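Local structure of pilin (Streptococcus pyogenes serotype M1, 3GLD) at residues Met198-Thr203 / Pro209-Ala214; Gln189-Ser194 / Asn234-Val239; Thr47-Asp52 / Val97-Val102; Phe39-Glu44 / Ile151-Ser156; Lys166-Ser169 / Asp174-Lys177. The protein builds the backbone of the pilus from covalently joined, head-to-tail subunits, supporting bacterial adhesion to host cells, aggregation and biofilm formation. The protein carries 2 engineered substitutions. All blocks are in the same frame, centred on the assembly; numbering follows the deposited sequence. Where two conformers were deposited one is given.

Contact 1: Met198-Thr203 / Pro209-Ala214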
# COMPACT_ATOMS: atom_id res chain seq x y z
N MET A 198 -4.18 -8.87 12.37
CA MET A 198 -3.67 -9.12 13.69
C MET A 198 -4.49 -8.37 14.72
O MET A 198 -4.80 -7.18 14.55
CB MET A 198 -2.22 -8.67 13.79
CG MET A 198 -1.30 -9.37 12.80
SD MET A 198 0.29 -8.55 12.68
CE MET A 198 1.12 -9.06 14.18
N ILE A 199 -4.81 -9.07 15.81
CA ILE A 199 -5.58 -8.51 16.91
C ILE A 199 -4.83 -8.70 18.23
O ILE A 199 -4.35 -9.81 18.51
CB ILE A 199 -6.99 -9.13 16.96
CG1 ILE A 199 -7.77 -8.67 15.72
CG2 ILE A 199 -7.75 -8.72 18.27
CD1 ILE A 199 -9.16 -9.20 15.61
N GLU A 200 -4.73 -7.63 19.02
CA GLU A 200 -4.11 -7.67 20.35
C GLU A 200 -5.18 -7.37 21.39
O GLU A 200 -5.85 -6.37 21.26
CB GLU A 200 -3.00 -6.62 20.50
CG GLU A 200 -1.72 -6.90 19.75
CD GLU A 200 -0.63 -5.84 20.01
OE1 GLU A 200 -0.89 -4.87 20.77
OE2 GLU A 200 0.48 -5.99 19.45
N LYS A 201 -5.32 -8.24 22.39
CA LYS A 201 -6.24 -8.02 23.50
C LYS A 201 -5.46 -7.64 24.74
O LYS A 201 -4.52 -8.35 25.13
CB LYS A 201 -7.12 -9.27 23.78
CG LYS A 201 -8.05 -9.08 24.98
CD LYS A 201 -9.09 -10.20 25.11
CE LYS A 201 -9.71 -10.15 26.50
NZ LYS A 201 -10.87 -11.07 26.68
N THR A 202 -5.85 -6.53 25.37
CA THR A 202 -5.21 -6.02 26.59
C THR A 202 -6.16 -6.15 27.78
O THR A 202 -7.32 -5.78 27.70
CB THR A 202 -4.77 -4.55 26.40
OG1 THR A 202 -3.90 -4.48 25.26
CG2 THR A 202 -4.04 -4.01 27.63
N THR A 203 -5.64 -6.72 28.87
CA THR A 203 -6.36 -6.89 30.12
C THR A 203 -5.64 -6.11 31.19
O THR A 203 -4.45 -5.81 31.08
CB THR A 203 -6.45 -8.38 30.54
OG1 THR A 203 -5.13 -8.92 30.72
CG2 THR A 203 -7.18 -9.21 29.48
N PRO A 209 -0.12 -8.15 26.25
CA PRO A 209 -1.27 -8.33 25.38
C PRO A 209 -1.22 -9.66 24.62
O PRO A 209 -0.13 -10.14 24.31
CB PRO A 209 -1.17 -7.15 24.41
CG PRO A 209 -0.37 -6.12 25.15
CD PRO A 209 0.61 -6.91 25.96
N VAL A 210 -2.40 -10.24 24.38
CA VAL A 210 -2.55 -11.54 23.73
C VAL A 210 -2.87 -11.35 22.24
O VAL A 210 -3.78 -10.60 21.90
CB VAL A 210 -3.67 -12.39 24.42
CG1 VAL A 210 -4.05 -13.59 23.57
CG2 VAL A 210 -3.23 -12.85 25.84
N GLN A 211 -2.10 -12.04 21.37
CA GLN A 211 -2.29 -11.97 19.91
C GLN A 211 -3.20 -13.07 19.37
O GLN A 211 -3.00 -14.27 19.63
CB GLN A 211 -0.95 -12.10 19.15
CG GLN A 211 0.15 -11.18 19.56
CD GLN A 211 -0.04 -9.78 19.01
OE1 GLN A 211 -0.71 -9.56 17.99
NE2 GLN A 211 0.55 -8.81 19.70
N THR A 212 -4.15 -12.65 18.56
CA THR A 212 -4.97 -13.55 17.80
C THR A 212 -5.01 -12.97 16.39
O THR A 212 -4.45 -11.89 16.13
CB THR A 212 -6.42 -13.62 18.34
OG1 THR A 212 -6.90 -12.30 18.63
CG2 THR A 212 -6.48 -14.47 19.61
N GLU A 213 -5.69 -13.68 15.49
CA GLU A 213 -5.93 -13.21 14.14
C GLU A 213 -7.41 -13.31 13.82
O GLU A 213 -8.11 -14.19 14.34
CB GLU A 213 -5.12 -14.03 13.12
CG GLU A 213 -3.59 -13.89 13.27
CD GLU A 213 -2.79 -14.90 12.41
OE1 GLU A 213 -3.30 -16.00 12.11
OE2 GLU A 213 -1.63 -14.58 12.05
N ALA A 214 -7.90 -12.38 13.01
CA ALA A 214 -9.25 -12.42 12.47
C ALA A 214 -9.15 -12.60 10.96
O ALA A 214 -8.20 -12.12 10.34
CB ALA A 214 -9.97 -11.14 12.78
O HOH W 1 -0.55 -7.11 16.65

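Contact 2: Gln189-Ser194 / Asn234-Val239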
# COMPACT_ATOMS: atom_id res chain seq x y z
N GLN A 189 -12.28 -5.65 -3.29
CA GLN A 189 -11.34 -6.01 -4.37
C GLN A 189 -9.87 -5.97 -3.92
O GLN A 189 -9.06 -6.73 -4.43
CB GLN A 189 -11.55 -5.10 -5.57
CG GLN A 189 -11.15 -3.65 -5.31
CD GLN A 189 -11.39 -2.77 -6.51
OE1 GLN A 189 -12.47 -2.18 -6.65
NE2 GLN A 189 -10.40 -2.68 -7.39
N TYR A 190 -9.55 -5.10 -2.96
CA TYR A 190 -8.17 -4.93 -2.49
C TYR A 190 -7.71 -5.97 -1.47
O TYR A 190 -6.51 -6.27 -1.37
CB TYR A 190 -7.99 -3.51 -1.90
CG TYR A 190 -8.41 -2.40 -2.84
CD1 TYR A 190 -7.69 -2.13 -4.01
CD2 TYR A 190 -9.53 -1.62 -2.56
CE1 TYR A 190 -8.09 -1.11 -4.87
CE2 TYR A 190 -9.93 -0.59 -3.41
CZ TYR A 190 -9.20 -0.34 -4.56
OH TYR A 190 -9.62 0.68 -5.39
N TYR A 191 -8.66 -6.54 -0.73
CA TYR A 191 -8.37 -7.46 0.35
C TYR A 191 -9.44 -8.56 0.38
O TYR A 191 -10.60 -8.29 0.70
CB TYR A 191 -8.33 -6.68 1.69
CG TYR A 191 -7.32 -5.56 1.65
CD1 TYR A 191 -5.95 -5.82 1.72
CD2 TYR A 191 -7.74 -4.23 1.53
CE1 TYR A 191 -5.02 -4.78 1.65
CE2 TYR A 191 -6.83 -3.20 1.45
CZ TYR A 191 -5.47 -3.48 1.52
OH TYR A 191 -4.56 -2.46 1.47
N LYS A 192 -9.05 -9.78 0.04
CA LYS A 192 -10.01 -10.85 -0.21
C LYS A 192 -10.40 -11.58 1.04
O LYS A 192 -9.72 -11.48 2.07
CB LYS A 192 -9.45 -11.86 -1.23
CG LYS A 192 -9.18 -11.26 -2.62
CD LYS A 192 -10.48 -10.99 -3.39
CE LYS A 192 -10.18 -10.71 -4.87
NZ LYS A 192 -11.42 -10.66 -5.71
N ALA A 193 -11.49 -12.33 0.95
CA ALA A 193 -11.95 -13.15 2.06
C ALA A 193 -10.81 -14.05 2.52
O ALA A 193 -9.98 -14.48 1.72
CB ALA A 193 -13.14 -13.97 1.63
N SER A 194 -10.76 -14.28 3.84
CA SER A 194 -9.81 -15.19 4.47
C SER A 194 -8.42 -14.63 4.71
O SER A 194 -7.65 -15.25 5.45
CB SER A 194 -9.73 -16.54 3.72
OG SER A 194 -10.78 -17.38 4.15
N ASN A 234 -3.29 -3.95 12.31
CA ASN A 234 -2.96 -3.73 10.88
C ASN A 234 -4.21 -3.71 9.99
O ASN A 234 -4.25 -4.34 8.95
CB ASN A 234 -1.93 -4.76 10.38
CG ASN A 234 -2.42 -6.20 10.44
OD1 ASN A 234 -3.41 -6.50 11.10
ND2 ASN A 234 -1.72 -7.10 9.73
N LEU A 235 -5.26 -3.02 10.44
CA LEU A 235 -6.48 -2.88 9.64
C LEU A 235 -6.18 -2.07 8.37
O LEU A 235 -5.72 -0.94 8.46
CB LEU A 235 -7.56 -2.16 10.46
CG LEU A 235 -8.93 -1.97 9.81
CD1 LEU A 235 -9.60 -3.29 9.55
CD2 LEU A 235 -9.80 -1.10 10.71
N PRO A 236 -6.44 -2.65 7.19
CA PRO A 236 -6.19 -1.80 6.03
C PRO A 236 -7.18 -0.63 5.88
O PRO A 236 -8.33 -0.71 6.35
CB PRO A 236 -6.30 -2.76 4.83
CG PRO A 236 -6.26 -4.15 5.42
CD PRO A 236 -6.80 -4.03 6.81
N VAL A 237 -6.73 0.43 5.20
CA VAL A 237 -7.61 1.53 4.83
C VAL A 237 -8.62 1.08 3.77
O VAL A 237 -8.30 0.28 2.89
CB VAL A 237 -6.78 2.74 4.27
CG1 VAL A 237 -7.71 3.90 3.89
CG2 VAL A 237 -5.77 3.23 5.29
N GLY A 238 -9.84 1.61 3.86
CA GLY A 238 -10.89 1.29 2.88
C GLY A 238 -11.72 0.04 3.15
O GLY A 238 -12.48 -0.39 2.29
N VAL A 239 -11.60 -0.52 4.35
CA VAL A 239 -12.30 -1.76 4.70
C VAL A 239 -13.53 -1.49 5.54
O VAL A 239 -13.46 -0.78 6.57
CB VAL A 239 -11.37 -2.79 5.41
CG1 VAL A 239 -12.19 -3.94 6.05
CG2 VAL A 239 -10.36 -3.37 4.42
O HOH W 2 -5.56 0.01 1.84

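Contact 3: Thr47-Asp52 / Val97-Val102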
# COMPACT_ATOMS: atom_id res chain seq x y z
N THR A 47 8.83 17.42 -24.34
CA THR A 47 8.39 18.51 -25.22
C THR A 47 9.28 19.77 -25.12
O THR A 47 9.25 20.63 -26.00
CB THR A 47 6.88 18.87 -24.95
OG1 THR A 47 6.04 17.89 -25.57
CG2 THR A 47 6.49 20.24 -25.50
N THR A 48 10.08 19.83 -24.05
CA THR A 48 10.83 21.03 -23.69
C THR A 48 12.25 21.06 -24.25
O THR A 48 13.04 21.94 -23.90
CB THR A 48 10.90 21.20 -22.16
OG1 THR A 48 11.69 20.14 -21.59
CG2 THR A 48 9.50 21.18 -21.53
N VAL A 49 12.59 20.10 -25.12
CA VAL A 49 13.93 20.01 -25.69
C VAL A 49 14.20 21.10 -26.71
O VAL A 49 13.38 21.35 -27.60
CB VAL A 49 14.20 18.64 -26.37
CG1 VAL A 49 15.66 18.53 -26.81
CG2 VAL A 49 13.87 17.53 -25.43
N ASN A 50 15.36 21.74 -26.58
CA ASN A 50 15.88 22.61 -27.62
C ASN A 50 16.50 21.71 -28.68
O ASN A 50 17.56 21.10 -28.46
CB ASN A 50 16.91 23.60 -27.05
CG ASN A 50 16.71 25.01 -27.57
OD1 ASN A 50 16.63 25.96 -26.79
ND2 ASN A 50 16.63 25.15 -28.89
N GLU A 51 15.83 21.61 -29.82
CA GLU A 51 16.28 20.71 -30.86
C GLU A 51 17.35 21.30 -31.76
O GLU A 51 17.20 22.39 -32.35
CB GLU A 51 15.11 20.19 -31.70
CG GLU A 51 14.30 19.08 -31.04
CD GLU A 51 13.41 18.34 -32.02
OE1 GLU A 51 12.76 19.02 -32.86
OE2 GLU A 51 13.33 17.09 -31.96
N ASP A 52 18.46 20.58 -31.80
CA ASP A 52 19.50 20.75 -32.79
C ASP A 52 19.73 19.38 -33.43
O ASP A 52 18.95 18.43 -33.19
CB ASP A 52 20.79 21.30 -32.14
CG ASP A 52 21.05 20.72 -30.75
OD1 ASP A 52 20.49 19.65 -30.41
OD2 ASP A 52 21.82 21.33 -29.99
N VAL A 97 20.61 12.25 -29.15
CA VAL A 97 20.07 12.00 -27.82
C VAL A 97 18.60 12.36 -27.84
O VAL A 97 18.22 13.51 -28.09
CB VAL A 97 20.84 12.72 -26.71
CG1 VAL A 97 20.32 12.26 -25.35
CG2 VAL A 97 22.33 12.45 -26.82
N TYR A 98 17.78 11.35 -27.59
CA TYR A 98 16.34 11.48 -27.65
C TYR A 98 15.75 11.53 -26.23
O TYR A 98 15.98 10.60 -25.42
CB TYR A 98 15.75 10.33 -28.46
CG TYR A 98 16.14 10.38 -29.94
CD1 TYR A 98 17.42 10.02 -30.36
CD2 TYR A 98 15.23 10.80 -30.90
CE1 TYR A 98 17.77 10.07 -31.72
CE2 TYR A 98 15.58 10.87 -32.27
CZ TYR A 98 16.84 10.50 -32.65
OH TYR A 98 17.19 10.55 -33.97
N TYR A 99 15.02 12.61 -25.96
CA TYR A 99 14.53 12.94 -24.62
C TYR A 99 13.09 12.51 -24.34
O TYR A 99 12.18 12.75 -25.14
CB TYR A 99 14.66 14.44 -24.34
CG TYR A 99 16.08 14.86 -24.10
CD1 TYR A 99 17.00 14.85 -25.14
CD2 TYR A 99 16.52 15.26 -22.83
CE1 TYR A 99 18.31 15.23 -24.94
CE2 TYR A 99 17.83 15.64 -22.61
CZ TYR A 99 18.72 15.62 -23.69
OH TYR A 99 20.03 15.97 -23.56
N TYR A 100 12.90 11.86 -23.20
CA TYR A 100 11.59 11.45 -22.75
C TYR A 100 11.40 11.84 -21.29
O TYR A 100 12.36 12.13 -20.58
CB TYR A 100 11.43 9.94 -22.84
CG TYR A 100 11.51 9.34 -24.22
CD1 TYR A 100 12.76 9.06 -24.80
CD2 TYR A 100 10.36 9.05 -24.94
CE1 TYR A 100 12.85 8.50 -26.08
CE2 TYR A 100 10.44 8.49 -26.20
CZ TYR A 100 11.69 8.22 -26.77
OH TYR A 100 11.78 7.65 -28.02
N LYS A 101 10.15 11.78 -20.83
CA LYS A 101 9.85 11.93 -19.40
C LYS A 101 9.09 10.69 -18.96
O LYS A 101 8.19 10.24 -19.67
CB LYS A 101 9.01 13.18 -19.15
CG LYS A 101 9.70 14.47 -19.50
CD LYS A 101 9.29 15.59 -18.54
CE LYS A 101 10.01 16.89 -18.90
NZ LYS A 101 9.22 18.11 -18.56
N VAL A 102 9.47 10.15 -17.80
CA VAL A 102 8.83 8.98 -17.23
C VAL A 102 8.17 9.36 -15.91
O VAL A 102 8.83 9.93 -15.03
CB VAL A 102 9.85 7.87 -16.97
CG1 VAL A 102 9.19 6.68 -16.22
CG2 VAL A 102 10.46 7.39 -18.29

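Contact 4: Phe39-Glu44 / Ile151-Ser156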
# COMPACT_ATOMS: atom_id res chain seq x y z
N PHE A 39 0.12 -0.78 -10.43
CA PHE A 39 0.63 0.58 -10.54
C PHE A 39 1.17 0.75 -11.97
O PHE A 39 1.84 -0.16 -12.49
CB PHE A 39 1.73 0.86 -9.52
CG PHE A 39 1.25 0.84 -8.10
CD1 PHE A 39 0.49 1.89 -7.60
CD2 PHE A 39 1.50 -0.26 -7.28
CE1 PHE A 39 0.01 1.85 -6.29
CE2 PHE A 39 1.03 -0.31 -5.97
CZ PHE A 39 0.30 0.75 -5.47
N THR A 40 0.86 1.89 -12.58
CA THR A 40 1.11 2.13 -13.98
C THR A 40 2.14 3.27 -14.14
O THR A 40 2.16 4.23 -13.36
CB THR A 40 -0.19 2.45 -14.75
OG1 THR A 40 -1.02 1.30 -14.76
CG2 THR A 40 0.09 2.81 -16.23
N PHE A 41 2.97 3.13 -15.17
CA PHE A 41 4.02 4.11 -15.45
C PHE A 41 3.94 4.47 -16.90
O PHE A 41 3.65 3.63 -17.74
CB PHE A 41 5.41 3.55 -15.08
CG PHE A 41 5.43 2.87 -13.73
CD1 PHE A 41 5.56 3.62 -12.57
CD2 PHE A 41 5.29 1.49 -13.63
CE1 PHE A 41 5.56 3.00 -11.32
CE2 PHE A 41 5.28 0.86 -12.39
CZ PHE A 41 5.42 1.62 -11.24
N LYS A 42 4.17 5.75 -17.17
CA LYS A 42 4.03 6.33 -18.48
C LYS A 42 5.37 6.91 -18.93
O LYS A 42 6.11 7.51 -18.12
CB LYS A 42 2.99 7.45 -18.42
CG LYS A 42 2.63 8.11 -19.76
CD LYS A 42 1.58 9.25 -19.59
CE LYS A 42 2.14 10.47 -18.87
NZ LYS A 42 1.21 11.64 -19.00
N ILE A 43 5.67 6.73 -20.21
CA ILE A 43 6.78 7.44 -20.87
C ILE A 43 6.23 8.25 -22.03
O ILE A 43 5.42 7.75 -22.82
CB ILE A 43 7.88 6.47 -21.39
CG1 ILE A 43 9.08 7.25 -21.94
CG2 ILE A 43 7.32 5.55 -22.46
CD1 ILE A 43 10.40 6.52 -21.84
N GLU A 44 6.66 9.51 -22.13
CA GLU A 44 6.27 10.37 -23.24
C GLU A 44 7.47 11.19 -23.74
O GLU A 44 8.41 11.44 -22.98
CB GLU A 44 5.14 11.31 -22.83
CG GLU A 44 5.39 12.04 -21.52
CD GLU A 44 4.30 13.05 -21.19
OE1 GLU A 44 3.22 13.02 -21.82
OE2 GLU A 44 4.53 13.88 -20.29
N ILE A 151 15.56 4.08 -12.83
CA ILE A 151 14.18 4.53 -12.75
C ILE A 151 13.51 3.70 -11.65
O ILE A 151 13.27 2.50 -11.80
CB ILE A 151 13.44 4.39 -14.11
CG1 ILE A 151 14.26 4.97 -15.28
CG2 ILE A 151 12.04 5.01 -14.05
CD1 ILE A 151 14.80 6.39 -15.07
N GLN A 152 13.26 4.36 -10.53
CA GLN A 152 12.66 3.74 -9.35
C GLN A 152 11.54 4.63 -8.85
O GLN A 152 11.67 5.87 -8.85
CB GLN A 152 13.72 3.53 -8.27
CG GLN A 152 14.46 2.20 -8.38
CD GLN A 152 15.85 2.20 -7.75
OE1 GLN A 152 16.19 3.08 -6.95
NE2 GLN A 152 16.66 1.21 -8.12
N PHE A 153 10.44 4.00 -8.46
CA PHE A 153 9.31 4.68 -7.85
C PHE A 153 8.96 4.01 -6.50
O PHE A 153 8.96 2.78 -6.39
CB PHE A 153 8.11 4.65 -8.79
CG PHE A 153 8.25 5.57 -9.98
CD1 PHE A 153 7.98 6.93 -9.87
CD2 PHE A 153 8.61 5.05 -11.23
CE1 PHE A 153 8.10 7.79 -10.98
CE2 PHE A 153 8.72 5.89 -12.34
CZ PHE A 153 8.46 7.26 -12.21
N LYS A 154 8.66 4.82 -5.49
CA LYS A 154 8.38 4.29 -4.15
C LYS A 154 7.09 4.91 -3.62
O LYS A 154 7.10 6.04 -3.14
CB LYS A 154 9.54 4.57 -3.19
CG LYS A 154 9.41 3.89 -1.81
CD LYS A 154 10.73 3.81 -1.01
CE LYS A 154 11.10 5.16 -0.40
NZ LYS A 154 12.14 5.04 0.68
N ASN A 155 5.97 4.20 -3.78
CA ASN A 155 4.73 4.60 -3.14
C ASN A 155 4.72 4.16 -1.67
O ASN A 155 5.46 3.24 -1.29
CB ASN A 155 3.52 4.02 -3.87
CG ASN A 155 3.32 4.62 -5.25
OD1 ASN A 155 3.91 5.66 -5.61
ND2 ASN A 155 2.49 3.95 -6.05
N SER A 156 3.90 4.82 -0.85
CA SER A 156 3.77 4.46 0.58
C SER A 156 2.38 3.91 0.87
O SER A 156 1.37 4.52 0.52
CB SER A 156 4.09 5.64 1.51
OG SER A 156 4.19 5.18 2.86

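Contact 5: Lys166-Ser169 / Asp174-Lys177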
# COMPACT_ATOMS: atom_id res chain seq x y z
N LYS A 166 -14.31 -1.60 26.41
CA LYS A 166 -15.50 -1.79 27.25
C LYS A 166 -15.34 -0.95 28.52
O LYS A 166 -14.31 -1.00 29.20
CB LYS A 166 -15.68 -3.26 27.63
CG LYS A 166 -16.83 -3.51 28.63
CD LYS A 166 -18.15 -3.44 27.88
CE LYS A 166 -19.25 -2.97 28.79
NZ LYS A 166 -20.55 -3.05 28.08
N LYS A 167 -16.38 -0.17 28.82
CA LYS A 167 -16.44 0.62 30.02
C LYS A 167 -17.72 0.20 30.79
O LYS A 167 -18.82 0.16 30.22
CB LYS A 167 -16.52 2.10 29.65
CG LYS A 167 -16.66 3.03 30.84
CD LYS A 167 -16.77 4.50 30.39
CE LYS A 167 -16.42 5.45 31.53
NZ LYS A 167 -16.28 6.85 31.00
N VAL A 168 -17.58 -0.11 32.08
CA VAL A 168 -18.76 -0.40 32.92
C VAL A 168 -19.01 0.77 33.88
O VAL A 168 -18.09 1.23 34.55
CB VAL A 168 -18.62 -1.73 33.70
CG1 VAL A 168 -19.78 -1.90 34.69
CG2 VAL A 168 -18.57 -2.90 32.71
N SER A 169 -20.26 1.23 33.92
CA SER A 169 -20.63 2.36 34.79
C SER A 169 -21.86 2.03 35.64
O SER A 169 -22.55 1.03 35.41
CB SER A 169 -20.91 3.60 33.95
OG SER A 169 -21.90 3.32 33.00
N ASP A 174 -21.17 -4.60 37.10
CA ASP A 174 -20.18 -5.63 37.44
C ASP A 174 -18.90 -5.42 36.64
O ASP A 174 -18.87 -5.71 35.43
CB ASP A 174 -20.76 -7.03 37.17
CG ASP A 174 -19.84 -8.17 37.62
OD1 ASP A 174 -18.70 -7.95 38.11
OD2 ASP A 174 -20.27 -9.33 37.48
N ARG A 175 -17.86 -4.91 37.31
CA ARG A 175 -16.54 -4.70 36.72
C ARG A 175 -15.74 -5.98 36.40
O ARG A 175 -14.68 -5.93 35.76
CB ARG A 175 -15.70 -3.73 37.57
CG ARG A 175 -15.92 -2.23 37.28
CD ARG A 175 -17.34 -1.74 37.61
NE ARG A 175 -17.43 -0.27 37.55
CZ ARG A 175 -18.51 0.43 37.86
NH1 ARG A 175 -19.62 -0.18 38.27
NH2 ARG A 175 -18.49 1.76 37.79
N SER A 176 -16.26 -7.14 36.82
CA SER A 176 -15.60 -8.42 36.52
C SER A 176 -16.34 -9.27 35.46
O SER A 176 -15.85 -10.33 35.05
CB SER A 176 -15.32 -9.20 37.81
OG SER A 176 -16.54 -9.59 38.44
N LYS A 177 -17.48 -8.77 34.99
CA LYS A 177 -18.25 -9.47 33.98
C LYS A 177 -17.62 -9.40 32.57
O LYS A 177 -17.14 -8.34 32.14
CB LYS A 177 -19.68 -8.93 33.96
CG LYS A 177 -20.59 -9.56 32.90
CD LYS A 177 -21.91 -8.82 32.85
CE LYS A 177 -22.83 -9.41 31.82
NZ LYS A 177 -23.25 -10.82 32.17

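Contact 1: Met198-Thr203 / Pro209-Ala214
Ile199 and Thr212 are an antiparallel hydrogen-bonded pair. Thr212 N donates to Ile199 O at 2.8 Å. Ile199 N donates to Thr212 O at 2.9 Å. Lys201 and Val210 form the next such pair, so four backbone bonds join the segments. Between these pairs, Glu200 faces Gln211 as a non-hydrogen-bonded pair.

The polar side-chain contact is on the face of Glu200 and Gln211. Gln211 NE2 donates to Glu200 OE2 at 2.8 Å, with an N-H...O angle of 160°. The donor comes from above the carboxylate plane, whereas the acceptor lies in the amide plane, and the two planes are 83° apart. The extended Glu200 runs alongside Gln211, pointing the same way. Gln211 bends at chi2 (-77°), which lays its amide beside Glu200 CG. Water 1 donates to Gln211 OE1 at 2.8 Å and to Glu200 OE2 at 3.2 Å. OE2 thus accepts twice, and both ends of the amide are bonded, which fixes its rotation.

Apolar packing lies on the other face, where Ile199 CD1 meets Ala214 CB at 3.5 Å. Thr212 OG1 is a polar atom 3.6 Å from Ile199 CB, and it is hydrogen-bonded to Tyr220 OH. The Tyr220 side chain also touches Ile199 and Ala214. Strand 229-236 pairs with the far side of 196-202.

This is a beta hairpin, formed by strands 196-202 and 210-215 and joined to the sheet through its first strand.

Contact 2: Gln189-Ser194 / Asn234-Val239
Tyr191 lays its ring against Pro236. Pro236 CB sits over one face, 3.7 Å from the ring centroid and 23° off the ring normal, a CH-pi contact. CB is displaced toward the CE2-CZ rim, and its nearest ring atom is Tyr191 CE2 at 3.4 Å. Tyr191 CG is anti to the carbonyl carbon (chi1 -57°), which sends the ring across the gap to the proline. The two side chains run past each other in opposite directions.

Val239 adds a smaller apolar contact. Its CG2 branch lies 4.0 Å from Tyr191 CD2 and approaches the ring obliquely.

No direct hydrogen bond joins the segments, but water 2 does. Tyr191 OH donates to it at 2.7 Å, in line with the ring plane. The water in turn donates a hydrogen bond to Val237 O at 2.9 Å. The phenol hydroxyl is therefore tied to the backbone of a turn. Residues Pro236 to Val239 form a type II beta turn. Gly238 takes the position with a positive phi, where a side chain would jam against the preceding carbonyl.

Ser279 OG is hydrogen-bonded to both Pro236 O and Val239 N, at the two ends of the turn. The loop 189-194 lies between strands 179-185 and 196-202. It meets the N-terminal domain at Asn72, Asn36 and Pro35, at the junction of the two domains, while Leu235 beside the turn packs on strand 151-169.

Contact 3: Thr47-Asp52 / Val97-Val102
Val49 meets Tyr99 through torsions that turn one methyl to the strand. With chi1 at -174°, the CG1 branch is anti to the backbone N, and CG2 is left pointing to Tyr99. Tyr99 places CG anti to its carbonyl carbon (chi1 -74°), which turns the ring aside and leaves CB facing that methyl. This is a loop lying on the surface of a beta sheet in the N-terminal isopeptide-containing domain of the pilin. Segment 97-102 belongs to strand 96-104. Segment 47-52 lies in the connection from strand 37-45 to strand 55-57.

The two side chains cross at about a right angle. Val49 CG2 lies 3.7 Å from Tyr99 CG, set oblique to the ring. The Val49-Tyr99 touch is apolar, and no hydrogen bond joins the segments.

Local bonds shape the loop: Asp52 OD1 accepts from Asn54 N and Lys55 N. Glu51 OE2 accepts from Lys57 N on strand 55-57. On the other face of the strand, Tyr98 stacks with Phe56 and Tyr100 meets Phe87 edge-to-face.

A looser touch comes from Thr48, whose OG1 is hydrogen-bonded to Asp46 OD1. Its CG2 methyl lies 4.3 Å from Lys101 NZ. The closest approach of the two segments is Val49 CG2 to Tyr99 CB, at 3.4 Å.

Contact 4: Phe39-Glu44 / Ile151-Ser156
Phe153 lies beside Phe41, with ring planes only 22° from parallel but slid so far that they barely overlap. The centroids of the Phe41 and Phe153 rings are 5.3 Å apart. The closest atoms are Phe41 CD1 and Phe153 CD2, 3.6 Å apart, in an oblique approach. Phe41 CE1 also reaches Phe153 CB at 4.0 Å. The side chains come from facing strands and slide past each other in opposite directions. Tyr120 meets the Phe153 ring edge-to-face.

The second pair is Asn155 and Phe39, which approach from opposite directions. Asn155 ND2 lies 3.3 Å from both Phe39 CD1 and CE1, obliquely placed. The amide plane is turned 73° from the ring. Asn155 CG is anti to its carbonyl carbon (chi1 -68°), which aims the amide inward. Its OD1 accepts a hydrogen bond from Asp116 N, which helps to fix the rotation and leaves ND2 on the Phe39 side.

The CA atoms of Phe41 and Phe153 are 9.3 Å apart. That spacing is typical of two sheets packed face to face, filled here by side chains, and no hydrogen bond crosses it. Strand 37-45 belongs to one sheet and strand 151-169 to the other.

Lys23 makes a cation-pi contact with Phe39 and also touches Phe41 and Asn155. Phe153 packs on Ala104, an engineered alanine that replaces the glutamate which promotes the Lys23-Asn155 cross-link in the natural protein. Asn155 keeps ND2 as an intact amide, so the cross-link is not formed here. Phe39, Phe41 and Phe153 line its site in the core of the N-terminal beta-sandwich domain.

Contact 5: Lys166-Ser169 / Asp174-Lys177
Val168 on the strand and Arg175 in a type I beta turn from Asp174 to Lys177 come closest in backbone, CA atoms 6.2 Å apart. Arg175 bends at chi2 (65°) and folds back over the strand end. Its CD packs on Val168 CG1 at 3.8 Å, the two side chains crossing at a slant. The guanidinium then lies over Val168 O, which is 3.0 Å from its plane and offset toward the rim. Arg175 NH2 is 3.3 Å from this oxygen, but the angle is too poor for a hydrogen bond. NH1 bonds instead to the carbonyls of Gly170 and Gly173.

The turn is held from inside by Asp174 OD1, which accepts twice. Ser176 OG donates at 2.7 Å to the syn lone pair. Ser176 N donates at 2.9 Å from above the carboxylate plane, closing an Asx turn.

Val168 also packs on Phe179. Lys166 lies two residues earlier on the strand, and its NZ is bonded covalently to Asn290 CG and hydrogen-bonded to Glu245, the residue that promotes this bond. The loop after the strand thus folds Arg175 back onto its end, close to the intramolecular isopeptide site of the C-terminal domain.

How the contacts relate
From the N terminus, contact 4 opens first, on strand 37-45. Contact 3 is nested inside its loop, and Lys101 N probably bonds Glu44 O between neighbouring strands. Contact 4 closes at 151-156 and packs the two sheets of the N-terminal domain together. The same long strand, 151-169, runs on to contact 5, whose nearest atoms are about 31 Å from contact 4. Contact 5 closes a short loop at the far end of the second domain. Contact 2 then opens near the domain junction and encloses the hairpin of contact 1. These two touch, probably by a hydrogen bond from Met198 N to Asn234 OD1. No loops cross.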